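Local coordinates for HD domain-containing protein (Aquifex aeolicus, PDB 2HEK) that binds zinc and GDP at sites far from each other and may act as a dGTPase, although its function has not been established, at residues S262-R267 and R276-K281; V226-I231 and R280-T285. One frame throughout, in Å; residues are numbered along the deposited sequence.

Contact 1. Residues S262-R267 and R276-K281; sequences SELFKR and RIFQRK. With GDP (guanosine-5'-diphosphate), chain G.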
loop_
_atom_site.group_PDB
_atom_site.type_symbol
_atom_site.label_atom_id
_atom_site.label_comp_id
_atom_site.label_asym_id
_atom_site.label_seq_id
_atom_site.Cartn_x
_atom_site.Cartn_y
_atom_site.Cartn_z
ATOM N N SER A 262 36.837 -8.364 -3.313
ATOM C CA SER A 262 38.168 -7.988 -2.823
ATOM C C SER A 262 39.254 -8.556 -3.731
ATOM O O SER A 262 40.196 -7.853 -4.083
ATOM C CB SER A 262 38.400 -8.469 -1.391
ATOM O OG SER A 262 38.815 -9.829 -1.365
ATOM N N GLU A 263 39.110 -9.830 -4.091
ATOM C CA GLU A 263 40.033 -10.509 -4.984
ATOM C C GLU A 263 40.177 -9.765 -6.314
ATOM O O GLU A 263 41.194 -9.890 -7.006
ATOM C CB GLU A 263 39.546 -11.934 -5.234
ATOM C CG GLU A 263 39.746 -12.900 -4.077
ATOM C CD GLU A 263 41.214 -13.246 -3.833
ATOM O OE1 GLU A 263 41.651 -14.340 -4.264
ATOM O OE2 GLU A 263 41.929 -12.423 -3.218
ATOM N N LEU A 264 39.155 -8.989 -6.653
ATOM C CA LEU A 264 39.061 -8.286 -7.919
ATOM C C LEU A 264 39.617 -6.881 -7.776
ATOM O O LEU A 264 40.493 -6.479 -8.535
ATOM C CB LEU A 264 37.590 -8.227 -8.338
ATOM C CG LEU A 264 37.128 -7.710 -9.696
ATOM C CD1 LEU A 264 37.600 -8.616 -10.793
ATOM C CD2 LEU A 264 35.621 -7.644 -9.705
ATOM N N PHE A 265 39.105 -6.159 -6.779
ATOM C CA PHE A 265 39.456 -4.767 -6.453
ATOM C C PHE A 265 40.948 -4.556 -6.190
ATOM O O PHE A 265 41.433 -3.427 -6.247
ATOM C CB PHE A 265 38.680 -4.292 -5.224
ATOM C CG PHE A 265 38.799 -2.820 -4.964
ATOM C CD1 PHE A 265 37.897 -1.930 -5.521
ATOM C CD2 PHE A 265 39.821 -2.324 -4.156
ATOM C CE1 PHE A 265 38.006 -0.574 -5.283
ATOM C CE2 PHE A 265 39.930 -0.968 -3.917
ATOM C CZ PHE A 265 39.022 -0.093 -4.480
ATOM N N LYS A 266 41.660 -5.644 -5.897
ATOM C CA LYS A 266 43.043 -5.584 -5.411
ATOM C C LYS A 266 44.089 -6.044 -6.426
ATOM O O LYS A 266 45.094 -5.356 -6.649
ATOM C CB LYS A 266 43.190 -6.371 -4.096
ATOM C CG LYS A 266 42.763 -5.583 -2.859
ATOM C CD LYS A 266 42.424 -6.483 -1.670
ATOM C CE LYS A 266 42.026 -5.657 -0.442
ATOM N NZ LYS A 266 40.782 -4.850 -0.648
ATOM N N ARG A 267 43.857 -7.205 -7.030
ATOM C CA ARG A 267 44.823 -7.785 -7.962
ATOM C C ARG A 267 44.858 -7.042 -9.309
ATOM O O ARG A 267 43.811 -6.762 -9.912
ATOM C CB ARG A 267 44.566 -9.287 -8.141
ATOM C CG ARG A 267 44.671 -10.081 -6.840
ATOM C CD ARG A 267 44.345 -11.551 -7.050
ATOM N NE ARG A 267 44.578 -12.353 -5.849
ATOM C CZ ARG A 267 44.204 -13.625 -5.690
ATOM N NH1 ARG A 267 43.551 -14.272 -6.655
ATOM N NH2 ARG A 267 44.474 -14.252 -4.547
ATOM N N ARG A 276 35.114 -3.571 -16.220
ATOM C CA ARG A 276 33.861 -3.987 -16.888
ATOM C C ARG A 276 32.700 -4.123 -15.908
ATOM O O ARG A 276 31.533 -3.880 -16.258
ATOM C CB ARG A 276 34.077 -5.339 -17.582
ATOM C CG ARG A 276 34.941 -5.215 -18.835
ATOM C CD ARG A 276 35.408 -6.577 -19.354
ATOM N NE ARG A 276 36.182 -6.405 -20.591
ATOM C CZ ARG A 276 36.534 -7.372 -21.433
ATOM N NH1 ARG A 276 36.181 -8.632 -21.214
ATOM N NH2 ARG A 276 37.249 -7.066 -22.515
ATOM N N ILE A 277 33.023 -4.543 -14.688
ATOM C CA ILE A 277 31.984 -4.803 -13.692
ATOM C C ILE A 277 31.721 -3.585 -12.804
ATOM O O ILE A 277 30.571 -3.246 -12.571
ATOM C CB ILE A 277 32.323 -5.986 -12.802
ATOM C CG1 ILE A 277 32.427 -7.275 -13.628
ATOM C CG2 ILE A 277 31.229 -6.140 -11.690
ATOM C CD1 ILE A 277 33.122 -8.415 -12.904
ATOM N N PHE A 278 32.789 -2.937 -12.326
ATOM C CA PHE A 278 32.653 -1.908 -11.291
ATOM C C PHE A 278 32.911 -0.467 -11.721
ATOM O O PHE A 278 32.554 0.464 -10.990
ATOM C CB PHE A 278 33.519 -2.272 -10.087
ATOM C CG PHE A 278 32.985 -3.423 -9.296
ATOM C CD1 PHE A 278 33.729 -4.577 -9.146
ATOM C CD2 PHE A 278 31.703 -3.361 -8.719
ATOM C CE1 PHE A 278 33.240 -5.646 -8.415
ATOM C CE2 PHE A 278 31.200 -4.419 -8.007
ATOM C CZ PHE A 278 31.972 -5.572 -7.843
ATOM N N GLN A 279 33.490 -0.263 -12.899
ATOM C CA GLN A 279 33.743 1.097 -13.387
ATOM C C GLN A 279 32.884 1.501 -14.574
ATOM O O GLN A 279 33.285 2.318 -15.393
ATOM C CB GLN A 279 35.192 1.244 -13.831
ATOM C CG GLN A 279 36.213 1.296 -12.695
ATOM C CD GLN A 279 37.576 1.772 -13.164
ATOM O OE1 GLN A 279 37.762 2.087 -14.346
ATOM N NE2 GLN A 279 38.659 1.909 -12.426
ATOM N N ARG A 280 31.715 0.899 -14.717
ATOM C CA ARG A 280 30.739 1.179 -15.789
ATOM C C ARG A 280 31.302 1.070 -17.207
ATOM O O ARG A 280 30.885 1.798 -18.093
ATOM C CB ARG A 280 30.106 2.556 -15.551
ATOM C CG ARG A 280 28.566 2.575 -15.678
ATOM C CD ARG A 280 27.816 2.210 -14.400
ATOM N NE ARG A 280 26.426 1.837 -14.645
ATOM C CZ ARG A 280 25.734 0.995 -13.885
ATOM N NH1 ARG A 280 26.304 0.436 -12.829
ATOM N NH2 ARG A 280 24.474 0.717 -14.185
ATOM N N LYS A 281 32.203 0.117 -17.414
ATOM C CA LYS A 281 32.818 -0.125 -18.724
ATOM C C LYS A 281 32.351 -1.477 -19.290
ATOM O O LYS A 281 33.062 -2.084 -20.084
ATOM C CB LYS A 281 34.347 -0.070 -18.628
ATOM C CG LYS A 281 34.918 1.265 -18.180
ATOM C CD LYS A 281 36.432 1.298 -18.332
ATOM C CE LYS A 281 37.045 2.561 -17.751
ATOM N NZ LYS A 281 38.393 2.302 -17.170
HETATM P PB GDP G . 23.262 2.045 -20.468
HETATM O O1B GDP G . 22.072 1.217 -20.937
HETATM O O2B GDP G . 24.337 2.121 -21.548
HETATM O O3B GDP G . 22.803 3.463 -20.135
HETATM O O3A GDP G . 23.937 1.339 -19.177
HETATM P PA GDP G . 24.384 2.086 -17.821
HETATM O O1A GDP G . 24.557 3.576 -17.951
HETATM O O2A GDP G . 25.660 1.466 -17.313
HETATM O "O5'" GDP G . 23.230 1.765 -16.731
HETATM C "C5'" GDP G . 21.884 1.436 -17.041
HETATM C "C4'" GDP G . 20.953 1.652 -15.840
HETATM O "O4'" GDP G . 21.581 1.513 -14.550
HETATM C "C3'" GDP G . 20.332 3.024 -15.848
HETATM O "O3'" GDP G . 18.910 2.769 -15.649
HETATM C "C2'" GDP G . 20.844 3.633 -14.578
HETATM O "O2'" GDP G . 19.799 4.440 -14.093
HETATM C "C1'" GDP G . 21.051 2.471 -13.643
HETATM N N9 GDP G . 22.132 2.686 -12.655
HETATM C C8 GDP G . 22.160 2.220 -11.396
HETATM N N7 GDP G . 23.314 2.543 -10.777
HETATM C C5 GDP G . 24.045 3.240 -11.662
HETATM C C6 GDP G . 25.362 3.903 -11.651
HETATM O O6 GDP G . 26.029 3.832 -10.628
HETATM N N1 GDP G . 25.821 4.498 -12.767
HETATM C C2 GDP G . 25.084 4.554 -13.897
HETATM N N2 GDP G . 25.615 5.202 -14.987
HETATM N N3 GDP G . 23.843 3.965 -13.970
HETATM C C4 GDP G . 23.296 3.319 -12.907
#

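Contact 2. Residues V226-I231 and R280-T285; sequences VRILSI and RKHFKT. With GDP (guanosine-5'-diphosphate), chain G.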
loop_
_atom_site.group_PDB
_atom_site.type_symbol
_atom_site.label_atom_id
_atom_site.label_comp_id
_atom_site.label_asym_id
_atom_site.label_seq_id
_atom_site.Cartn_x
_atom_site.Cartn_y
_atom_site.Cartn_z
ATOM N N VAL A 226 21.752 -6.026 -16.485
ATOM C CA VAL A 226 21.890 -7.093 -15.498
ATOM C C VAL A 226 22.571 -8.330 -16.147
ATOM O O VAL A 226 23.489 -8.915 -15.569
ATOM C CB VAL A 226 20.521 -7.482 -14.866
ATOM C CG1 VAL A 226 20.658 -8.768 -14.045
ATOM C CG2 VAL A 226 19.994 -6.310 -13.977
ATOM N N ARG A 227 22.136 -8.687 -17.361
ATOM C CA ARG A 227 22.678 -9.870 -18.036
ATOM C C ARG A 227 24.164 -9.702 -18.416
ATOM O O ARG A 227 24.969 -10.607 -18.139
ATOM C CB ARG A 227 21.826 -10.267 -19.243
ATOM C CG ARG A 227 20.403 -10.864 -18.879
ATOM C CD ARG A 227 20.454 -12.238 -18.171
ATOM N NE ARG A 227 21.310 -13.184 -18.882
ATOM C CZ ARG A 227 22.366 -13.822 -18.357
ATOM N NH1 ARG A 227 22.702 -13.679 -17.074
ATOM N NH2 ARG A 227 23.095 -14.639 -19.121
ATOM N N ILE A 228 24.542 -8.554 -18.968
ATOM C CA ILE A 228 25.982 -8.343 -19.358
ATOM C C ILE A 228 26.932 -8.286 -18.144
ATOM O O ILE A 228 28.053 -8.836 -18.168
ATOM C CB ILE A 228 26.203 -7.151 -20.376
ATOM C CG1 ILE A 228 27.653 -7.111 -20.916
ATOM C CG2 ILE A 228 25.814 -5.775 -19.795
ATOM C CD1 ILE A 228 28.040 -8.367 -21.756
ATOM N N LEU A 229 26.483 -7.651 -17.064
ATOM C CA LEU A 229 27.248 -7.694 -15.825
ATOM C C LEU A 229 27.504 -9.126 -15.349
ATOM O O LEU A 229 28.607 -9.462 -14.933
ATOM C CB LEU A 229 26.539 -6.871 -14.724
ATOM C CG LEU A 229 26.493 -5.352 -15.010
ATOM C CD1 LEU A 229 25.545 -4.602 -14.023
ATOM C CD2 LEU A 229 27.911 -4.754 -14.965
ATOM N N SER A 230 26.486 -9.975 -15.407
ATOM C CA SER A 230 26.612 -11.377 -15.004
ATOM C C SER A 230 27.557 -12.145 -15.939
ATOM O O SER A 230 28.339 -12.981 -15.480
ATOM C CB SER A 230 25.235 -12.046 -14.974
ATOM O OG SER A 230 25.354 -13.395 -14.547
ATOM N N ILE A 231 27.478 -11.848 -17.237
ATOM C CA ILE A 231 28.420 -12.398 -18.232
ATOM C C ILE A 231 29.871 -12.048 -17.851
ATOM O O ILE A 231 30.688 -12.947 -17.730
ATOM C CB ILE A 231 28.044 -11.975 -19.662
ATOM C CG1 ILE A 231 26.737 -12.668 -20.097
ATOM C CG2 ILE A 231 29.143 -12.295 -20.681
ATOM C CD1 ILE A 231 26.160 -12.059 -21.340
ATOM N N ARG A 280 31.715 0.899 -14.717
ATOM C CA ARG A 280 30.739 1.179 -15.789
ATOM C C ARG A 280 31.302 1.070 -17.207
ATOM O O ARG A 280 30.885 1.798 -18.093
ATOM C CB ARG A 280 30.106 2.556 -15.551
ATOM C CG ARG A 280 28.566 2.575 -15.678
ATOM C CD ARG A 280 27.816 2.210 -14.400
ATOM N NE ARG A 280 26.426 1.837 -14.645
ATOM C CZ ARG A 280 25.734 0.995 -13.885
ATOM N NH1 ARG A 280 26.304 0.436 -12.829
ATOM N NH2 ARG A 280 24.474 0.717 -14.185
ATOM N N LYS A 281 32.203 0.117 -17.414
ATOM C CA LYS A 281 32.818 -0.125 -18.724
ATOM C C LYS A 281 32.351 -1.477 -19.290
ATOM O O LYS A 281 33.062 -2.084 -20.084
ATOM C CB LYS A 281 34.347 -0.070 -18.628
ATOM C CG LYS A 281 34.918 1.265 -18.180
ATOM C CD LYS A 281 36.432 1.298 -18.332
ATOM C CE LYS A 281 37.045 2.561 -17.751
ATOM N NZ LYS A 281 38.393 2.302 -17.170
ATOM N N HIS A 282 31.162 -1.927 -18.858
ATOM C CA HIS A 282 30.561 -3.165 -19.360
ATOM C C HIS A 282 30.366 -3.041 -20.875
ATOM O O HIS A 282 30.143 -1.935 -21.386
ATOM C CB HIS A 282 29.195 -3.460 -18.658
ATOM C CG HIS A 282 28.156 -2.389 -18.840
ATOM N ND1 HIS A 282 27.349 -2.311 -19.958
ATOM C CD2 HIS A 282 27.737 -1.402 -18.010
ATOM C CE1 HIS A 282 26.534 -1.272 -19.846
ATOM N NE2 HIS A 282 26.740 -0.711 -18.664
ATOM N N PHE A 283 30.426 -4.166 -21.587
ATOM C CA PHE A 283 30.080 -4.152 -23.007
ATOM C C PHE A 283 28.712 -3.509 -23.178
ATOM O O PHE A 283 27.801 -3.683 -22.342
ATOM C CB PHE A 283 30.120 -5.551 -23.617
ATOM C CG PHE A 283 31.525 -6.104 -23.857
ATOM C CD1 PHE A 283 32.643 -5.542 -23.257
ATOM C CD2 PHE A 283 31.703 -7.213 -24.668
ATOM C CE1 PHE A 283 33.921 -6.077 -23.478
ATOM C CE2 PHE A 283 32.978 -7.764 -24.901
ATOM C CZ PHE A 283 34.092 -7.194 -24.305
ATOM N N LYS A 284 28.578 -2.731 -24.238
ATOM C CA LYS A 284 27.362 -1.975 -24.482
ATOM C C LYS A 284 26.404 -2.776 -25.391
ATOM O O LYS A 284 26.845 -3.477 -26.293
ATOM C CB LYS A 284 27.750 -0.631 -25.076
ATOM C CG LYS A 284 26.608 0.295 -25.391
ATOM C CD LYS A 284 27.130 1.719 -25.515
ATOM C CE LYS A 284 25.996 2.728 -25.558
ATOM N NZ LYS A 284 26.527 4.117 -25.408
ATOM N N THR A 285 25.101 -2.690 -25.139
ATOM C CA THR A 285 24.122 -3.442 -25.925
ATOM C C THR A 285 24.072 -2.890 -27.360
ATOM O O THR A 285 23.765 -1.724 -27.573
ATOM C CB THR A 285 22.694 -3.388 -25.301
ATOM O OG1 THR A 285 22.762 -3.782 -23.920
ATOM C CG2 THR A 285 21.772 -4.338 -26.020
HETATM P PB GDP G . 23.262 2.045 -20.468
HETATM O O1B GDP G . 22.072 1.217 -20.937
HETATM O O2B GDP G . 24.337 2.121 -21.548
HETATM O O3B GDP G . 22.803 3.463 -20.135
HETATM O O3A GDP G . 23.937 1.339 -19.177
HETATM P PA GDP G . 24.384 2.086 -17.821
HETATM O O1A GDP G . 24.557 3.576 -17.951
HETATM O O2A GDP G . 25.660 1.466 -17.313
HETATM O "O5'" GDP G . 23.230 1.765 -16.731
HETATM C "C5'" GDP G . 21.884 1.436 -17.041
HETATM C "C4'" GDP G . 20.953 1.652 -15.840
HETATM O "O4'" GDP G . 21.581 1.513 -14.550
HETATM C "C3'" GDP G . 20.332 3.024 -15.848
HETATM O "O3'" GDP G . 18.910 2.769 -15.649
HETATM C "C2'" GDP G . 20.844 3.633 -14.578
HETATM O "O2'" GDP G . 19.799 4.440 -14.093
HETATM C "C1'" GDP G . 21.051 2.471 -13.643
HETATM N N9 GDP G . 22.132 2.686 -12.655
HETATM C C8 GDP G . 22.160 2.220 -11.396
HETATM N N7 GDP G . 23.314 2.543 -10.777
HETATM C C5 GDP G . 24.045 3.240 -11.662
HETATM C C6 GDP G . 25.362 3.903 -11.651
HETATM O O6 GDP G . 26.029 3.832 -10.628
HETATM N N1 GDP G . 25.821 4.498 -12.767
HETATM C C2 GDP G . 25.084 4.554 -13.897
HETATM N N2 GDP G . 25.615 5.202 -14.987
HETATM N N3 GDP G . 23.843 3.965 -13.970
HETATM C C4 GDP G . 23.296 3.319 -12.907
#

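Contact 1. Residues S262-R267 and R276-K281
A single methyl group, L264 CD2, makes every close contact between these two segments, and it does so at the rim of the F278 ring rather than over a face. The site is a helix-helix packing contact in the HD-associated region, joining consecutive helices 257-266 and 271-278 across a short connection, and it buries 110 Å². L264 CD2 lies near the plane of the phenyl group, 3.4 Å from F278 CE1. The same methyl meets the end of the isoleucine, with L264 CD2 4.1 Å from I277 CD1. L264 gets there because its CG stands anti to the backbone N (chi1 -172°), which places CD2 against the F278 ring edge. The aromatic group is steadied from within its own helix: I277 CG2 sits 3.7 Å above the F278 ring plane, over its centre. F236 of helix 224-240 and F274 also pack on L264, so the leucine belongs to a larger apolar cluster.

The polar bonds are made within each segment or to GDP. Just past the first helix, R267 NH2 pairs back with E263 OE1 at 2.8 Å, and the carboxylate carbon lies over the centre of the guanidinium face. After the second helix, R280 adopts a left-handed backbone conformation, and its side chain, bent at chi2, reaches GDP. R280 NH2 donates to GDP O5' at 3.0 Å (N-H...O angle 172°) and also to the L42 carbonyl, two bonds that restrict guanidinium rotation. One face of this group is covered by guanine, whose C4 lies 3.1 Å above the plane, offset toward the rim. The following residue turns elsewhere: K281 NZ, salt-bridged to E275, donates to Q279 OE1 at 2.9 Å.

Contact 2. Residues V226-I231 and R280-T285
The alpha-phosphate oxygen O2A of GDP is gripped by two side chains of 280-285, H282 and R280, and the histidine in turn packs on helix 224-240. H282 NE2 gives the straighter bond, 2.8 Å to GDP O2A with an N-H...O angle of 166°. R280 NE is equally close to GDP O2A at 2.8 Å, but its bond is bent and weak. The far side of the imidazole is occupied too: H282 ND1 donates to F283 O at 2.8 Å (161°), from above the carbonyl plane. With both nitrogens acting as donors, the ring is held against flipping and is probably cationic, a state the diphosphate would favour. Its CG lies between the backbone N and the carbonyl carbon (chi1 60°), an orientation that carries NE2 to the phosphate.

Apolar groups of the helix back this arrangement, with 209 Å² buried. I228 crosses H282 and F283 at about a right angle; I228 CG2 approaches the imidazole obliquely, 3.8 Å from H282 ND1. I228 CG1 lies 3.7 Å from F283 O, and I228 CD1 packs on the F283 CB. L229 CD2 meets the root of the histidine side chain, 4.1 Å from H282 CB. With R280 replaced by an alanine, O2A is likely to lose one of its two grips from 280-285, and the guanine face its guanidinium cover. K3, E4 (through its carbonyl), D24, Q29 and R32 of a second subunit also bond GDP across the interface.

Around the contact, I228 and F283 rest on Y355 of strand 349-356 and R312 of strand 311-318, F283 meets H232 edge-to-face, and K284 is backbone-bonded to V356, so helix 224-240 packs against the start of edge strand 284-289 and its sheet.

Overall arrangement
Along the chain, helix 224-240 supplies the first half of contact 2 at 226-231, followed by a mostly helical excursion without strands. Helices 257-266 and 271-278 then meet at contact 1, closing a loop of only eight intervening residues. The chain returns at 280-285 to close the 48-residue loop of contact 2, so the shorter loop falls within the longer one and both end on shared R280 and K281. Their centres are 13 Å apart, and they touch where R276 O packs on H282 CB at 3.4 Å. Together they join the consecutive helices 257-266 and 271-278, helix 224-240 and strand 284-289 beside a GDP site at a subunit interface.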